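Transcription anti-terminator antagonist UpxZ (Bacteroides uniformis ATCC 8492, PDB 4EPZ) probably antagonises transcription anti-termination and so helps to regulate capsular polysaccharide synthesis. Local coordinates at residues Leu10-Met15 against Cys63-Met68. Sequence-based numbering, arbitrary orientation.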
loop_
_atom_site.group_PDB
_atom_site.type_symbol
_atom_site.label_atom_id
_atom_site.label_comp_id
_atom_site.label_asym_id
_atom_site.label_seq_id
_atom_site.Cartn_x
_atom_site.Cartn_y
_atom_site.Cartn_z
ATOM N N LEU A 10 -5.215 -10.955 0.360
ATOM C CA LEU A 10 -4.088 -11.209 1.248
ATOM C C LEU A 10 -2.915 -11.775 0.462
ATOM O O LEU A 10 -1.778 -11.431 0.776
ATOM C CB LEU A 10 -4.476 -12.120 2.422
ATOM C CG LEU A 10 -5.613 -11.573 3.327
ATOM C CD1 LEU A 10 -6.073 -12.639 4.313
ATOM C CD2 LEU A 10 -5.210 -10.247 4.036
ATOM N N GLU A 11 -3.193 -12.620 -0.573
ATOM C CA GLU A 11 -2.153 -13.204 -1.435
ATOM C C GLU A 11 -1.433 -12.089 -2.182
ATOM O O GLU A 11 -0.210 -12.061 -2.194
ATOM C CB GLU A 11 -2.757 -14.190 -2.436
ATOM C CG GLU A 11 -2.953 -15.600 -1.919
ATOM C CD GLU A 11 -3.761 -16.524 -2.819
ATOM O OE1 GLU A 11 -3.957 -16.200 -4.015
ATOM O OE2 GLU A 11 -4.195 -17.588 -2.321
ATOM N N LEU A 12 -2.204 -11.141 -2.752
ATOM C CA LEU A 12 -1.661 -9.991 -3.460
ATOM C C LEU A 12 -0.843 -9.111 -2.507
ATOM O O LEU A 12 0.226 -8.674 -2.894
ATOM C CB LEU A 12 -2.763 -9.156 -4.136
ATOM C CG LEU A 12 -2.265 -7.983 -4.997
ATOM C CD1 LEU A 12 -1.183 -8.432 -6.047
ATOM C CD2 LEU A 12 -3.434 -7.296 -5.715
ATOM N N GLN A 13 -1.334 -8.834 -1.275
ATOM C CA GLN A 13 -0.536 -8.030 -0.329
ATOM C C GLN A 13 0.840 -8.673 -0.080
ATOM O O GLN A 13 1.848 -7.966 -0.086
ATOM C CB GLN A 13 -1.253 -7.920 1.022
ATOM C CG GLN A 13 -2.391 -6.931 1.008
ATOM C CD GLN A 13 -3.137 -6.975 2.316
ATOM O OE1 GLN A 13 -2.593 -7.316 3.369
ATOM N NE2 GLN A 13 -4.405 -6.653 2.276
ATOM N N ARG A 14 0.835 -10.012 0.119
ATOM C CA ARG A 14 2.042 -10.783 0.385
ATOM C C ARG A 14 3.001 -10.720 -0.825
ATOM O O ARG A 14 4.197 -10.430 -0.656
ATOM C CB ARG A 14 1.660 -12.236 0.702
ATOM C CG ARG A 14 1.860 -12.611 2.167
ATOM C CD ARG A 14 0.837 -13.592 2.733
ATOM N NE ARG A 14 0.493 -14.717 1.856
ATOM C CZ ARG A 14 -0.748 -15.170 1.700
ATOM N NH1 ARG A 14 -1.758 -14.591 2.336
ATOM N NH2 ARG A 14 -0.991 -16.200 0.903
HETATM N N MSE A 15 2.476 -10.970 -2.028
HETATM C CA MSE A 15 3.284 -10.986 -3.253
HETATM C C MSE A 15 3.847 -9.614 -3.575
HETATM O O MSE A 15 5.026 -9.521 -3.959
HETATM C CB MSE A 15 2.486 -11.517 -4.434
HETATM C CG MSE A 15 3.386 -11.997 -5.548
HETATM SE SE MSE A 15 2.384 -12.818 -6.943
HETATM C CE MSE A 15 2.250 -14.657 -6.164
ATOM N N CYS A 63 -8.427 -2.716 -0.979
ATOM C CA CYS A 63 -7.775 -1.462 -1.351
ATOM C C CYS A 63 -6.301 -1.504 -1.074
ATOM O O CYS A 63 -5.516 -1.020 -1.885
ATOM C CB CYS A 63 -8.425 -0.302 -0.626
ATOM S SG CYS A 63 -10.047 0.085 -1.284
ATOM N N LEU A 64 -5.915 -2.025 0.105
ATOM C CA LEU A 64 -4.498 -2.101 0.416
ATOM C C LEU A 64 -3.776 -3.013 -0.578
ATOM O O LEU A 64 -2.722 -2.624 -1.091
ATOM C CB LEU A 64 -4.263 -2.587 1.845
ATOM C CG LEU A 64 -2.774 -2.695 2.240
ATOM C CD1 LEU A 64 -2.079 -1.326 2.173
ATOM C CD2 LEU A 64 -2.620 -3.330 3.622
ATOM N N ALA A 65 -4.359 -4.195 -0.882
ATOM C CA ALA A 65 -3.744 -5.099 -1.865
ATOM C C ALA A 65 -3.551 -4.401 -3.226
ATOM O O ALA A 65 -2.499 -4.547 -3.842
ATOM C CB ALA A 65 -4.599 -6.354 -2.045
ATOM N N LEU A 66 -4.558 -3.646 -3.667
ATOM C CA LEU A 66 -4.525 -2.986 -4.985
ATOM C C LEU A 66 -3.495 -1.895 -5.030
ATOM O O LEU A 66 -2.760 -1.807 -6.017
ATOM C CB LEU A 66 -5.903 -2.443 -5.340
ATOM C CG LEU A 66 -6.951 -3.505 -5.654
ATOM C CD1 LEU A 66 -8.350 -2.865 -5.707
ATOM C CD2 LEU A 66 -6.598 -4.250 -6.980
ATOM N N LEU A 67 -3.407 -1.072 -3.965
ATOM C CA LEU A 67 -2.429 0.023 -3.927
ATOM C C LEU A 67 -1.020 -0.531 -3.884
ATOM O O LEU A 67 -0.120 -0.039 -4.579
ATOM C CB LEU A 67 -2.685 0.937 -2.710
ATOM C CG LEU A 67 -2.291 2.402 -2.835
ATOM C CD1 LEU A 67 -2.695 2.996 -4.207
ATOM C CD2 LEU A 67 -2.899 3.209 -1.662
HETATM N N MSE A 68 -0.816 -1.548 -3.039
HETATM C CA MSE A 68 0.484 -2.219 -2.939
HETATM C C MSE A 68 0.874 -2.889 -4.277
HETATM O O MSE A 68 2.012 -2.718 -4.734
HETATM C CB MSE A 68 0.475 -3.250 -1.808
HETATM C CG MSE A 68 0.405 -2.588 -0.454
HETATM SE SE MSE A 68 0.572 -3.895 0.956
HETATM C CE MSE A 68 2.401 -4.480 0.630
#
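Gln13 and Ala65 bring their CA atoms to 4.6 Å, the nearest backbone pairing where helices 5-20 and 56-72 pack side by side; the local axes approach to 8.3 Å with their N-to-C directions 34° apart. Such closeness is possible because Ala65 ends at its CB: Leu12 CB lies 3.9 Å from Ala65 CB, and Gln13 CG lies 3.8 Å from the same methyl. Leu12 has CG anti to its backbone nitrogen (chi1 -175°), which turns CG toward Ala65; with the second torsion, CD2 ends 3.5 Å from Ala65 O, a methyl-to-carbonyl van der Waals approach. Gln13 lays its chain over the backbone, CG being 3.7 Å from Ala65 CA. Extended beyond CG (chi2 174°), it crosses Leu64 at about a right angle, and its amide carbon CD rests 3.9 Å from Leu64 CD2. The amide nitrogen NE2 is hydrogen-bonded to Asn61 O, about one turn before Leu64 and Ala65 on the same helix. With an alanine in place of Gln13, Asn61 O would probably lose this donor, and a gap would be likely to open over Ala65 CA and beside Leu64 CD2. Selenomethionine Met68 bends at chi3 and brings CE to 3.6 Å from Gln13 O. Helix 32-49 touches Leu12, while helix 102-115 packs on Leu64, so the contact lies buried within this all-helical chain, in the region assigned to the UpxZ family. No hydrogen bond joins segments 10-15 and 63-68 directly; they adhere by apolar and van der Waals contact, the glutamine's bond to Asn61 adding a polar tie between the two helices.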